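Local coordinates for protein probable glucarate dehydratase (Mycobacterium smegmatis str. MC2 155, PDB 3VDG) that probably dehydrates D-glucarate or a related acid sugar, as a metal-dependent member of the enolase superfamily, at residues S211-K216 with P237-R242; D206-S211 with T371-R376; N26-T31 with D64-L69; V102-I107 with S130-V135. All coordinates share one frame; numbering follows the deposited sequence.

Contact 1 (S211-K216 with P237-R242)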
loop_
_atom_site.group_PDB
_atom_site.type_symbol
_atom_site.label_atom_id
_atom_site.label_comp_id
_atom_site.label_asym_id
_atom_site.label_seq_id
_atom_site.Cartn_x
_atom_site.Cartn_y
_atom_site.Cartn_z
ATOM N N SER A 211 -26.225 -12.264 -2.633
ATOM C CA SER A 211 -25.791 -13.635 -2.913
ATOM C C SER A 211 -25.075 -14.291 -1.740
ATOM O O SER A 211 -24.646 -15.437 -1.854
ATOM C CB SER A 211 -24.793 -13.621 -4.072
ATOM O OG SER A 211 -23.575 -13.014 -3.648
ATOM N N ALA A 212 -24.864 -13.534 -0.662
ATOM C CA ALA A 212 -24.175 -14.032 0.553
ATOM C C ALA A 212 -24.947 -13.476 1.746
ATOM O O ALA A 212 -25.606 -12.434 1.633
ATOM C CB ALA A 212 -22.719 -13.587 0.602
ATOM N N ILE A 213 -24.891 -14.165 2.880
ATOM C CA ILE A 213 -25.759 -13.795 3.993
ATOM C C ILE A 213 -24.959 -13.787 5.288
ATOM O O ILE A 213 -24.168 -14.700 5.559
ATOM C CB ILE A 213 -26.918 -14.806 4.154
ATOM C CG1 ILE A 213 -27.755 -14.907 2.870
ATOM C CG2 ILE A 213 -27.797 -14.423 5.328
ATOM C CD1 ILE A 213 -28.838 -15.978 2.938
ATOM N N LYS A 214 -25.149 -12.753 6.092
ATOM C CA LYS A 214 -24.460 -12.704 7.365
ATOM C C LYS A 214 -25.488 -12.571 8.478
ATOM O O LYS A 214 -26.435 -11.813 8.335
ATOM C CB LYS A 214 -23.542 -11.477 7.405
ATOM C CG LYS A 214 -23.006 -11.173 8.807
ATOM C CD LYS A 214 -22.095 -9.945 8.808
ATOM C CE LYS A 214 -21.488 -9.717 10.184
ATOM N NZ LYS A 214 -20.453 -8.651 10.158
ATOM N N LEU A 215 -25.281 -13.276 9.593
ATOM C CA LEU A 215 -26.154 -13.125 10.767
ATOM C C LEU A 215 -25.401 -12.481 11.946
ATOM O O LEU A 215 -24.323 -12.953 12.351
ATOM C CB LEU A 215 -26.731 -14.491 11.202
ATOM C CG LEU A 215 -27.604 -14.513 12.470
ATOM C CD1 LEU A 215 -28.861 -13.691 12.256
ATOM C CD2 LEU A 215 -27.963 -15.939 12.897
ATOM N N LYS A 216 -25.968 -11.411 12.488
ATOM C CA LYS A 216 -25.452 -10.793 13.707
ATOM C C LYS A 216 -25.952 -11.646 14.883
ATOM O O LYS A 216 -27.160 -11.705 15.143
ATOM C CB LYS A 216 -25.971 -9.361 13.852
ATOM C CG LYS A 216 -25.486 -8.660 15.132
ATOM C CD LYS A 216 -24.288 -7.757 14.863
ATOM C CE LYS A 216 -23.092 -8.515 14.296
ATOM N NZ LYS A 216 -21.925 -7.591 14.110
ATOM N N PRO A 237 -29.648 -22.709 -0.306
ATOM C CA PRO A 237 -28.605 -23.739 -0.385
ATOM C C PRO A 237 -27.294 -23.254 -0.992
ATOM O O PRO A 237 -26.237 -23.802 -0.692
ATOM C CB PRO A 237 -29.223 -24.806 -1.306
ATOM C CG PRO A 237 -30.692 -24.584 -1.208
ATOM C CD PRO A 237 -30.877 -23.106 -1.018
ATOM N N ASP A 238 -27.357 -22.233 -1.835
ATOM C CA ASP A 238 -26.158 -21.813 -2.555
ATOM C C ASP A 238 -25.527 -20.532 -1.984
ATOM O O ASP A 238 -24.481 -20.101 -2.445
ATOM C CB ASP A 238 -26.479 -21.636 -4.041
ATOM C CG ASP A 238 -26.862 -22.945 -4.711
ATOM O OD1 ASP A 238 -26.188 -23.965 -4.447
ATOM O OD2 ASP A 238 -27.835 -22.955 -5.496
ATOM N N HIS A 239 -26.165 -19.930 -0.985
ATOM C CA HIS A 239 -25.651 -18.692 -0.399
ATOM C C HIS A 239 -24.550 -18.920 0.601
ATOM O O HIS A 239 -24.722 -19.666 1.561
ATOM C CB HIS A 239 -26.776 -17.925 0.265
ATOM C CG HIS A 239 -27.688 -17.218 -0.709
ATOM N ND1 HIS A 239 -28.371 -17.871 -1.672
ATOM C CD2 HIS A 239 -28.020 -15.873 -0.837
ATOM C CE1 HIS A 239 -29.099 -16.990 -2.385
ATOM N NE2 HIS A 239 -28.886 -15.767 -1.873
ATOM N N PRO A 240 -23.392 -18.272 0.399
ATOM C CA PRO A 240 -22.410 -18.301 1.477
ATOM C C PRO A 240 -22.990 -17.642 2.739
ATOM O O PRO A 240 -23.766 -16.681 2.637
ATOM C CB PRO A 240 -21.238 -17.479 0.910
ATOM C CG PRO A 240 -21.380 -17.610 -0.581
ATOM C CD PRO A 240 -22.871 -17.595 -0.808
ATOM N N LEU A 241 -22.613 -18.178 3.905
ATOM C CA LEU A 241 -23.162 -17.741 5.200
ATOM C C LEU A 241 -22.041 -17.353 6.145
ATOM O O LEU A 241 -20.972 -17.965 6.154
ATOM C CB LEU A 241 -23.974 -18.874 5.869
ATOM C CG LEU A 241 -25.175 -19.433 5.097
ATOM C CD1 LEU A 241 -25.818 -20.554 5.898
ATOM C CD2 LEU A 241 -26.203 -18.353 4.793
ATOM N N ARG A 242 -22.293 -16.341 6.965
ATOM C CA ARG A 242 -21.322 -15.926 7.959
ATOM C C ARG A 242 -22.056 -15.666 9.242
ATOM O O ARG A 242 -23.216 -15.267 9.224
ATOM C CB ARG A 242 -20.667 -14.612 7.548
ATOM C CG ARG A 242 -20.046 -14.636 6.175
ATOM C CD ARG A 242 -20.086 -13.217 5.646
ATOM N NE ARG A 242 -19.559 -13.155 4.299
ATOM C CZ ARG A 242 -19.409 -12.035 3.614
ATOM N NH1 ARG A 242 -19.760 -10.863 4.147
ATOM N NH2 ARG A 242 -18.912 -12.095 2.393
#
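I213 and L241 pair side by side in parallel register, and this is the close-packed, buried part of the contact. The branch CD2 of L241 lies 3.7 Å from CB of I213. Three backbone bonds tie the two segments together. I213 N donates to P240 O at 2.8 Å, R242 N to I213 O, and L215 N to R242 O; the last is the straightest, at 164°. These are neighbouring strands of the enolase-type beta/alpha barrel, joined as a beta-alpha-beta unit through helix 222-235. K214 and R242 form the next pair and point to the other face from I213 and L241. K214 CG stands anti to the backbone N (chi1 168°) and the chain runs on extended. That carries NZ toward the sodium site, where it forms salt bridges with E269 and D370. R242 NH1 also bridges D370, while its NH2 bonds to A368 O and its NE bridges E266. The other end of the contact is more exposed, though the approach stays close. S211 is exposed there, and H239 and P240 partly so. H239 CD2 lies 3.8 Å from CG1 of I213 and 3.5 Å from C of S211. P240 CD rests 3.0 Å from O of S211.

Contact 2 (D206-S211 with T371-R376); sequences DEYGFS and THWPWR. With ACT (acetate ion), chain E.
Y208 presents one ring face to P374 in a CH-pi contact, with CG of P374 4.3 Å from the ring centroid and 23° off its normal. The same CG meets F210 near the plane of its ring, at the edge, 3.6 Å from CE2. The contact joins the C-terminal end of helix 194-208, in the enolase barrel domain, to the loop after helix 349-360. W373 turns its own edge to Y208, with CD1 3.9 Å from CE1 of Y208. One face of the W373 ring is covered by the guanidinium of R376. The loop holds an ST turn, in which W373 N donates to T371 OG1, and a 3-10 turn at 373-375. T371 OG1 is also hydrogen-bonded to H347 NE2. H372 NE2 reaches an acetate, probably from the crystallisation liquor, that H52 and N47 also bind. R376 NE donates to W373 O on a lone pair, at 177°. A water links the two segments, 2.9 Å from Y208 OH and 2.7 Å from P374 O.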
loop_
_atom_site.group_PDB
_atom_site.type_symbol
_atom_site.label_atom_id
_atom_site.label_comp_id
_atom_site.label_asym_id
_atom_site.label_seq_id
_atom_site.Cartn_x
_atom_site.Cartn_y
_atom_site.Cartn_z
ATOM N N ASP A 206 -35.186 -10.819 -1.794
ATOM C CA ASP A 206 -36.142 -10.479 -2.866
ATOM C C ASP A 206 -35.927 -9.048 -3.330
ATOM O O ASP A 206 -36.025 -8.757 -4.509
ATOM C CB ASP A 206 -37.590 -10.610 -2.382
ATOM C CG ASP A 206 -38.042 -12.059 -2.274
ATOM O OD1 ASP A 206 -37.300 -12.938 -2.747
ATOM O OD2 ASP A 206 -39.132 -12.318 -1.713
ATOM N N GLU A 207 -35.667 -8.146 -2.391
ATOM C CA GLU A 207 -35.544 -6.734 -2.720
ATOM C C GLU A 207 -34.153 -6.395 -3.316
ATOM O O GLU A 207 -34.063 -5.661 -4.293
ATOM C CB GLU A 207 -35.894 -5.892 -1.486
ATOM C CG GLU A 207 -35.489 -4.428 -1.506
ATOM C CD GLU A 207 -36.435 -3.549 -2.292
ATOM O OE1 GLU A 207 -37.357 -4.083 -2.946
ATOM O OE2 GLU A 207 -36.247 -2.315 -2.253
ATOM N N TYR A 208 -33.084 -6.968 -2.771
ATOM C CA TYR A 208 -31.720 -6.565 -3.151
ATOM C C TYR A 208 -30.935 -7.560 -3.989
ATOM O O TYR A 208 -30.022 -7.177 -4.710
ATOM C CB TYR A 208 -30.915 -6.181 -1.900
ATOM C CG TYR A 208 -31.441 -4.911 -1.271
ATOM C CD1 TYR A 208 -31.001 -3.673 -1.703
ATOM C CD2 TYR A 208 -32.394 -4.950 -0.269
ATOM C CE1 TYR A 208 -31.489 -2.501 -1.155
ATOM C CE2 TYR A 208 -32.889 -3.772 0.289
ATOM C CZ TYR A 208 -32.422 -2.556 -0.158
ATOM O OH TYR A 208 -32.894 -1.379 0.388
ATOM N N GLY A 209 -31.265 -8.842 -3.888
ATOM C CA GLY A 209 -30.577 -9.857 -4.683
ATOM C C GLY A 209 -29.262 -10.342 -4.094
ATOM O O GLY A 209 -28.498 -11.018 -4.782
ATOM N N PHE A 210 -28.998 -10.025 -2.819
ATOM C CA PHE A 210 -27.737 -10.420 -2.179
ATOM C C PHE A 210 -27.475 -11.911 -2.359
ATOM O O PHE A 210 -28.379 -12.720 -2.217
ATOM C CB PHE A 210 -27.743 -10.073 -0.684
ATOM C CG PHE A 210 -27.923 -8.617 -0.391
ATOM C CD1 PHE A 210 -27.072 -7.667 -0.948
ATOM C CD2 PHE A 210 -28.912 -8.190 0.497
ATOM C CE1 PHE A 210 -27.225 -6.320 -0.656
ATOM C CE2 PHE A 210 -29.071 -6.850 0.790
ATOM C CZ PHE A 210 -28.228 -5.907 0.217
ATOM N N SER A 211 -26.225 -12.264 -2.633
ATOM C CA SER A 211 -25.791 -13.635 -2.913
ATOM C C SER A 211 -25.075 -14.291 -1.740
ATOM O O SER A 211 -24.646 -15.437 -1.854
ATOM C CB SER A 211 -24.793 -13.621 -4.072
ATOM O OG SER A 211 -23.575 -13.014 -3.648
ATOM N N THR A 371 -23.029 -4.494 4.294
ATOM C CA THR A 371 -23.613 -3.152 4.295
ATOM C C THR A 371 -24.871 -3.181 5.155
ATOM O O THR A 371 -25.528 -4.213 5.255
ATOM C CB THR A 371 -23.987 -2.675 2.876
ATOM O OG1 THR A 371 -24.580 -1.367 2.944
ATOM C CG2 THR A 371 -24.980 -3.651 2.225
ATOM N N HIS A 372 -25.173 -2.054 5.791
ATOM C CA HIS A 372 -26.414 -1.881 6.553
ATOM C C HIS A 372 -27.466 -1.251 5.682
ATOM O O HIS A 372 -28.540 -0.891 6.150
ATOM C CB HIS A 372 -26.164 -0.964 7.744
ATOM C CG HIS A 372 -25.422 -1.621 8.879
ATOM N ND1 HIS A 372 -24.143 -2.035 8.770
ATOM C CD2 HIS A 372 -25.827 -1.932 10.173
ATOM C CE1 HIS A 372 -23.743 -2.574 9.940
ATOM N NE2 HIS A 372 -24.775 -2.509 10.797
ATOM N N TRP A 373 -27.184 -1.124 4.388
ATOM C CA TRP A 373 -28.120 -0.432 3.472
ATOM C C TRP A 373 -29.611 -0.737 3.592
ATOM O O TRP A 373 -30.433 0.183 3.596
ATOM C CB TRP A 373 -27.687 -0.627 2.027
ATOM C CG TRP A 373 -28.208 0.449 1.109
ATOM C CD1 TRP A 373 -29.166 0.327 0.108
ATOM C CD2 TRP A 373 -27.791 1.859 1.073
ATOM N NE1 TRP A 373 -29.373 1.537 -0.523
ATOM C CE2 TRP A 373 -28.575 2.493 0.004
ATOM C CE3 TRP A 373 -26.871 2.627 1.784
ATOM C CZ2 TRP A 373 -28.433 3.829 -0.317
ATOM C CZ3 TRP A 373 -26.746 3.983 1.452
ATOM C CH2 TRP A 373 -27.508 4.564 0.425
ATOM N N PRO A 374 -30.001 -2.027 3.621
ATOM C CA PRO A 374 -31.439 -2.339 3.663
ATOM C C PRO A 374 -32.149 -1.765 4.887
ATOM O O PRO A 374 -33.365 -1.597 4.872
ATOM C CB PRO A 374 -31.468 -3.869 3.718
ATOM C CG PRO A 374 -30.160 -4.294 3.121
ATOM C CD PRO A 374 -29.179 -3.245 3.550
ATOM N N TRP A 375 -31.394 -1.455 5.935
ATOM C CA TRP A 375 -31.988 -1.007 7.180
ATOM C C TRP A 375 -32.282 0.454 7.217
ATOM O O TRP A 375 -32.909 0.926 8.161
ATOM C CB TRP A 375 -31.095 -1.383 8.361
ATOM C CG TRP A 375 -30.950 -2.883 8.462
ATOM C CD1 TRP A 375 -29.802 -3.642 8.286
ATOM C CD2 TRP A 375 -32.013 -3.855 8.765
ATOM N NE1 TRP A 375 -30.073 -4.988 8.448
ATOM C CE2 TRP A 375 -31.385 -5.173 8.755
ATOM C CE3 TRP A 375 -33.378 -3.760 9.037
ATOM C CZ2 TRP A 375 -32.108 -6.331 8.998
ATOM C CZ3 TRP A 375 -34.089 -4.932 9.293
ATOM C CH2 TRP A 375 -33.470 -6.186 9.272
ATOM N N ARG A 376 -31.827 1.210 6.226
ATOM C CA ARG A 376 -32.180 2.640 6.207
ATOM C C ARG A 376 -33.062 2.938 5.004
ATOM O O ARG A 376 -33.217 2.073 4.128
ATOM C CB ARG A 376 -30.955 3.576 6.339
ATOM C CG ARG A 376 -29.743 3.274 5.438
ATOM C CD ARG A 376 -29.846 3.910 4.061
ATOM N NE ARG A 376 -30.537 3.037 3.114
ATOM C CZ ARG A 376 -31.242 3.477 2.083
ATOM N NH1 ARG A 376 -31.344 4.781 1.849
ATOM N NH2 ARG A 376 -31.842 2.612 1.284
HETATM C C ACT E . -24.151 -3.494 14.605
HETATM O O ACT E . -24.492 -2.772 13.630
HETATM O OXT ACT E . -24.853 -3.558 15.637
HETATM C CH3 ACT E . -22.885 -4.304 14.553
HETATM O O HOH W 1 -34.711 -1.786 2.560
#

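Contact 3 (N26-T31 with D64-L69); sequences NRIRIT and DTDAGL
R29 and D66 cross at about a right angle, their guanidinium and carboxylate planes 56° apart. CG of R29 lies 3.5 Å from OD2 of D66, while the NE to OD2 salt bridge is long at 3.7 Å. A water between them accepts a hydrogen bond from R29 NE and donates one to D66 OD2. The other carboxylate oxygen, OD1, accepts from R29 N at 3.1 Å and is met from above the carboxylate plane. D66 N returns a bond to R29 O, so the aspartate grips R29 through both backbone and side chain. Beside this pair, strands 30-41 and 55-65 run antiparallel in the three-stranded sheet of the N-terminal part of the chain. I30 and T65 form a non-hydrogen-bonded pair, and T31 N bonds to D64 O at 2.8 Å. A type I turn from T65 to G68 then leads toward the third strand. T31 lays CG2 alongside D66, 3.8 Å from its CB. I28 is buried, and its CG1 stands anti to the backbone N (chi1 171°), which sends CD1 to within 3.6 Å of A67 CB. I28 crosses L69 at about a right angle, its CD1 3.9 Å from CD1 of L69. V146 of helix 131-151 also touches I28.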
loop_
_atom_site.group_PDB
_atom_site.type_symbol
_atom_site.label_atom_id
_atom_site.label_comp_id
_atom_site.label_asym_id
_atom_site.label_seq_id
_atom_site.Cartn_x
_atom_site.Cartn_y
_atom_site.Cartn_z
ATOM N N ASN A 26 -1.137 25.930 -11.001
ATOM C CA ASN A 26 -1.485 24.521 -11.144
ATOM C C ASN A 26 -1.817 23.907 -9.778
ATOM O O ASN A 26 -1.536 22.723 -9.500
ATOM C CB ASN A 26 -0.344 23.756 -11.807
ATOM C CG ASN A 26 -0.765 22.365 -12.236
ATOM O OD1 ASN A 26 -1.926 22.145 -12.570
ATOM N ND2 ASN A 26 0.173 21.412 -12.204
ATOM N N ARG A 27 -2.441 24.719 -8.935
ATOM C CA ARG A 27 -2.675 24.354 -7.536
ATOM C C ARG A 27 -4.163 24.343 -7.204
ATOM O O ARG A 27 -4.914 25.259 -7.582
ATOM C CB ARG A 27 -1.929 25.341 -6.608
ATOM C CG ARG A 27 -2.184 25.134 -5.110
ATOM C CD ARG A 27 -1.122 25.839 -4.264
ATOM N NE ARG A 27 -1.387 25.747 -2.823
ATOM C CZ ARG A 27 -1.024 24.711 -2.065
ATOM N NH1 ARG A 27 -0.365 23.682 -2.600
ATOM N NH2 ARG A 27 -1.303 24.707 -0.768
ATOM N N ILE A 28 -4.593 23.289 -6.517
ATOM C CA ILE A 28 -5.970 23.214 -6.010
ATOM C C ILE A 28 -5.925 22.792 -4.550
ATOM O O ILE A 28 -5.503 21.687 -4.209
ATOM C CB ILE A 28 -6.865 22.279 -6.847
ATOM C CG1 ILE A 28 -8.218 22.051 -6.145
ATOM C CG2 ILE A 28 -6.147 20.973 -7.186
ATOM C CD1 ILE A 28 -9.214 21.376 -7.064
ATOM N N ARG A 29 -6.324 23.698 -3.680
ATOM C CA ARG A 29 -6.069 23.520 -2.278
ATOM C C ARG A 29 -7.325 23.800 -1.457
ATOM O O ARG A 29 -8.286 24.423 -1.931
ATOM C CB ARG A 29 -4.885 24.390 -1.833
ATOM C CG ARG A 29 -5.075 25.889 -2.058
ATOM C CD ARG A 29 -5.793 26.531 -0.875
ATOM N NE ARG A 29 -5.819 27.992 -0.970
ATOM C CZ ARG A 29 -6.250 28.796 -0.003
ATOM N NH1 ARG A 29 -6.687 28.293 1.153
ATOM N NH2 ARG A 29 -6.207 30.111 -0.171
ATOM N N ILE A 30 -7.303 23.329 -0.226
ATOM C CA ILE A 30 -8.466 23.372 0.635
ATOM C C ILE A 30 -8.659 24.782 1.197
ATOM O O ILE A 30 -7.694 25.392 1.671
ATOM C CB ILE A 30 -8.261 22.380 1.805
ATOM C CG1 ILE A 30 -8.246 20.939 1.257
ATOM C CG2 ILE A 30 -9.331 22.594 2.886
ATOM C CD1 ILE A 30 -7.608 19.924 2.203
ATOM N N THR A 31 -9.897 25.281 1.155
ATOM C CA THR A 31 -10.205 26.584 1.745
ATOM C C THR A 31 -11.001 26.438 3.048
ATOM O O THR A 31 -11.051 27.348 3.858
ATOM C CB THR A 31 -10.976 27.481 0.763
ATOM O OG1 THR A 31 -12.144 26.790 0.310
ATOM C CG2 THR A 31 -10.085 27.859 -0.446
ATOM N N ASP A 64 -14.203 22.073 0.814
ATOM C CA ASP A 64 -14.214 23.141 -0.190
ATOM C C ASP A 64 -12.804 23.545 -0.622
ATOM O O ASP A 64 -11.878 23.545 0.193
ATOM C CB ASP A 64 -14.953 24.348 0.391
ATOM C CG ASP A 64 -16.407 24.018 0.734
ATOM O OD1 ASP A 64 -17.076 23.363 -0.093
ATOM O OD2 ASP A 64 -16.879 24.399 1.825
ATOM N N THR A 65 -12.645 23.897 -1.897
ATOM C CA THR A 65 -11.322 24.229 -2.454
ATOM C C THR A 65 -11.349 25.582 -3.177
ATOM O O THR A 65 -12.417 26.102 -3.499
ATOM C CB THR A 65 -10.860 23.185 -3.491
ATOM O OG1 THR A 65 -11.737 23.232 -4.627
ATOM C CG2 THR A 65 -10.852 21.771 -2.898
ATOM N N ASP A 66 -10.172 26.121 -3.484
ATOM C CA ASP A 66 -10.109 27.420 -4.160
ATOM C C ASP A 66 -10.451 27.296 -5.641
ATOM O O ASP A 66 -10.549 28.298 -6.343
ATOM C CB ASP A 66 -8.740 28.096 -3.956
ATOM C CG ASP A 66 -7.579 27.280 -4.546
ATOM O OD1 ASP A 66 -7.776 26.099 -4.922
ATOM O OD2 ASP A 66 -6.460 27.831 -4.650
ATOM N N ALA A 67 -10.647 26.068 -6.117
ATOM C CA ALA A 67 -11.134 25.840 -7.483
ATOM C C ALA A 67 -12.668 25.847 -7.513
ATOM O O ALA A 67 -13.278 25.651 -8.559
ATOM C CB ALA A 67 -10.615 24.512 -8.016
ATOM N N GLY A 68 -13.298 26.030 -6.356
ATOM C CA GLY A 68 -14.759 25.902 -6.278
ATOM C C GLY A 68 -15.276 24.473 -6.458
ATOM O O GLY A 68 -16.446 24.267 -6.720
ATOM N N LEU A 69 -14.416 23.470 -6.330
ATOM C CA LEU A 69 -14.886 22.073 -6.359
ATOM C C LEU A 69 -15.044 21.597 -4.918
ATOM O O LEU A 69 -14.231 21.933 -4.070
ATOM C CB LEU A 69 -13.889 21.164 -7.073
ATOM C CG LEU A 69 -13.632 21.521 -8.532
ATOM C CD1 LEU A 69 -12.526 20.639 -9.086
ATOM C CD2 LEU A 69 -14.912 21.370 -9.337
HETATM O O HOH W 2 -4.773 28.043 -6.849
HETATM O O HOH W 3 -7.533 25.993 -7.838
HETATM O O HOH W 4 -5.230 29.952 -3.041
HETATM O O HOH W 5 -13.761 28.036 -1.351
#

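Contact 4 (V102-I107 with S130-V135); sequences VIRALI and SVVDRV
R104 reaches from helix 100-111 to V132 and D133 at the start of helix 131-151. From CB, CG stands anti to the backbone N (chi1 -173°), and the chain stays extended as far as NE. CG passes 4.0 Å from CG1 of V132, and CD lies at the same distance from OD1 of D133. NE donates to that OD1 at 2.8 Å, on the syn side but tilted 29° out of the carboxylate plane. CZ carries the flat group over V132, whose CG1 sits 3.6 Å away above one face. NH1 is 3.9 Å from the same methyl. NH2 closes the salt bridge with a second bond to OD1, at 3.1 Å, from above the carboxylate plane. Both nitrogens come from the same face. The axes of segments 102-107 and 131-135 approach to 9.9 Å, at 123°, and CG2 of I107 meets CG1 of V135. S130 is the N-cap of the second helix: OG accepts from D133 N and also bonds to D114 OD1. This helix packing lies in the N-terminal part of the chain. D133 OD1 also pairs with R325, whose NH2 lies close to R104 NH2. The buried aspartate charge probably offsets the two arginines, and their pull would favour its ionised form.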
loop_
_atom_site.group_PDB
_atom_site.type_symbol
_atom_site.label_atom_id
_atom_site.label_comp_id
_atom_site.label_asym_id
_atom_site.label_seq_id
_atom_site.Cartn_x
_atom_site.Cartn_y
_atom_site.Cartn_z
ATOM N N VAL A 102 0.747 14.574 3.647
ATOM C CA VAL A 102 0.965 15.745 4.482
ATOM C C VAL A 102 -0.280 16.019 5.337
ATOM O O VAL A 102 -0.170 16.377 6.506
ATOM C CB VAL A 102 1.280 16.993 3.602
ATOM C CG1 VAL A 102 1.037 18.275 4.370
ATOM C CG2 VAL A 102 2.718 16.937 3.077
ATOM N N ILE A 103 -1.461 15.854 4.744
ATOM C CA ILE A 103 -2.706 16.151 5.435
ATOM C C ILE A 103 -2.870 15.232 6.647
ATOM O O ILE A 103 -3.269 15.677 7.727
ATOM C CB ILE A 103 -3.920 16.114 4.474
ATOM C CG1 ILE A 103 -3.945 17.391 3.607
ATOM C CG2 ILE A 103 -5.245 16.008 5.224
ATOM C CD1 ILE A 103 -4.852 17.246 2.403
ATOM N N ARG A 104 -2.519 13.954 6.502
ATOM C CA ARG A 104 -2.633 13.072 7.663
ATOM C C ARG A 104 -1.702 13.534 8.775
ATOM O O ARG A 104 -2.076 13.527 9.967
ATOM C CB ARG A 104 -2.342 11.600 7.327
ATOM C CG ARG A 104 -2.626 10.658 8.503
ATOM C CD ARG A 104 -2.181 9.227 8.212
ATOM N NE ARG A 104 -2.585 8.323 9.296
ATOM C CZ ARG A 104 -1.930 8.192 10.449
ATOM N NH1 ARG A 104 -0.826 8.898 10.669
ATOM N NH2 ARG A 104 -2.385 7.356 11.387
ATOM N N ALA A 105 -0.481 13.916 8.406
ATOM C CA ALA A 105 0.492 14.307 9.421
ATOM C C ALA A 105 0.035 15.585 10.150
ATOM O O ALA A 105 0.209 15.706 11.362
ATOM C CB ALA A 105 1.879 14.493 8.804
ATOM N N LEU A 106 -0.531 16.543 9.413
ATOM C CA LEU A 106 -1.074 17.761 10.041
ATOM C C LEU A 106 -2.195 17.437 11.020
ATOM O O LEU A 106 -2.337 18.074 12.075
ATOM C CB LEU A 106 -1.592 18.736 8.980
ATOM C CG LEU A 106 -0.526 19.373 8.077
ATOM C CD1 LEU A 106 -1.161 20.155 6.929
ATOM C CD2 LEU A 106 0.351 20.292 8.903
ATOM N N ILE A 107 -3.012 16.455 10.664
ATOM C CA ILE A 107 -4.127 16.048 11.515
ATOM C C ILE A 107 -3.595 15.377 12.775
ATOM O O ILE A 107 -4.087 15.635 13.868
ATOM C CB ILE A 107 -5.125 15.150 10.767
ATOM C CG1 ILE A 107 -5.913 15.996 9.763
ATOM C CG2 ILE A 107 -6.110 14.492 11.742
ATOM C CD1 ILE A 107 -6.850 15.187 8.885
ATOM N N SER A 130 -7.269 3.489 15.540
ATOM C CA SER A 130 -6.490 4.732 15.583
ATOM C C SER A 130 -7.410 5.946 15.553
ATOM O O SER A 130 -8.342 6.019 14.735
ATOM C CB SER A 130 -5.525 4.787 14.393
ATOM O OG SER A 130 -5.143 6.120 14.067
ATOM N N VAL A 131 -7.182 6.891 16.462
ATOM C CA VAL A 131 -7.971 8.117 16.453
ATOM C C VAL A 131 -7.619 8.979 15.238
ATOM O O VAL A 131 -8.504 9.553 14.608
ATOM C CB VAL A 131 -7.780 8.948 17.734
ATOM C CG1 VAL A 131 -8.482 10.296 17.585
ATOM C CG2 VAL A 131 -8.351 8.195 18.928
ATOM N N VAL A 132 -6.336 9.061 14.906
ATOM C CA VAL A 132 -5.910 9.862 13.768
ATOM C C VAL A 132 -6.562 9.316 12.492
ATOM O O VAL A 132 -7.109 10.061 11.673
ATOM C CB VAL A 132 -4.384 9.884 13.636
ATOM C CG1 VAL A 132 -3.961 10.465 12.293
ATOM C CG2 VAL A 132 -3.784 10.705 14.778
ATOM N N ASP A 133 -6.532 8.003 12.332
ATOM C CA ASP A 133 -7.135 7.413 11.122
ATOM C C ASP A 133 -8.641 7.645 10.988
ATOM O O ASP A 133 -9.118 7.901 9.889
ATOM C CB ASP A 133 -6.731 5.944 10.955
ATOM C CG ASP A 133 -5.283 5.792 10.436
ATOM O OD1 ASP A 133 -4.813 6.651 9.645
ATOM O OD2 ASP A 133 -4.604 4.812 10.808
ATOM N N ARG A 134 -9.387 7.559 12.091
ATOM C CA ARG A 134 -10.821 7.833 12.062
ATOM C C ARG A 134 -11.108 9.288 11.690
ATOM O O ARG A 134 -12.089 9.573 11.005
ATOM C CB ARG A 134 -11.463 7.505 13.420
ATOM C CG ARG A 134 -11.798 6.030 13.592
ATOM C CD ARG A 134 -12.396 5.765 14.967
ATOM N NE ARG A 134 -11.357 5.840 15.988
ATOM C CZ ARG A 134 -11.569 5.644 17.286
ATOM N NH1 ARG A 134 -12.792 5.361 17.742
ATOM N NH2 ARG A 134 -10.547 5.720 18.125
ATOM N N VAL A 135 -10.256 10.207 12.150
ATOM C CA VAL A 135 -10.462 11.638 11.859
ATOM C C VAL A 135 -10.024 11.994 10.439
ATOM O O VAL A 135 -10.710 12.719 9.748
ATOM C CB VAL A 135 -9.758 12.526 12.900
ATOM C CG1 VAL A 135 -9.923 13.998 12.537
ATOM C CG2 VAL A 135 -10.331 12.232 14.294
#

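Overall arrangement
Contacts 1 and 2 lie in the barrel domain and share S211, in the short loop between helix 194-208 and strand 213-216. Their centres are 12 Å apart, and F210 O takes a weak hydrogen bond from H239 NE2. Contact 1 comes nearest the metal: the side chain of K214 is about 3 Å from the sodium held by D244, E269 and N292. The side chain of T371 in contact 2 is about 12 Å from it. Contacts 3 and 4 belong to the N-terminal part, with centres 20 Å apart, and touch where CD1 of I30 meets CD1 of I103 at 3.8 Å. Between contacts 1 and 3 the centres are 44 Å apart. Contact 4 approaches contact 2 to about 15 Å between nearest atoms.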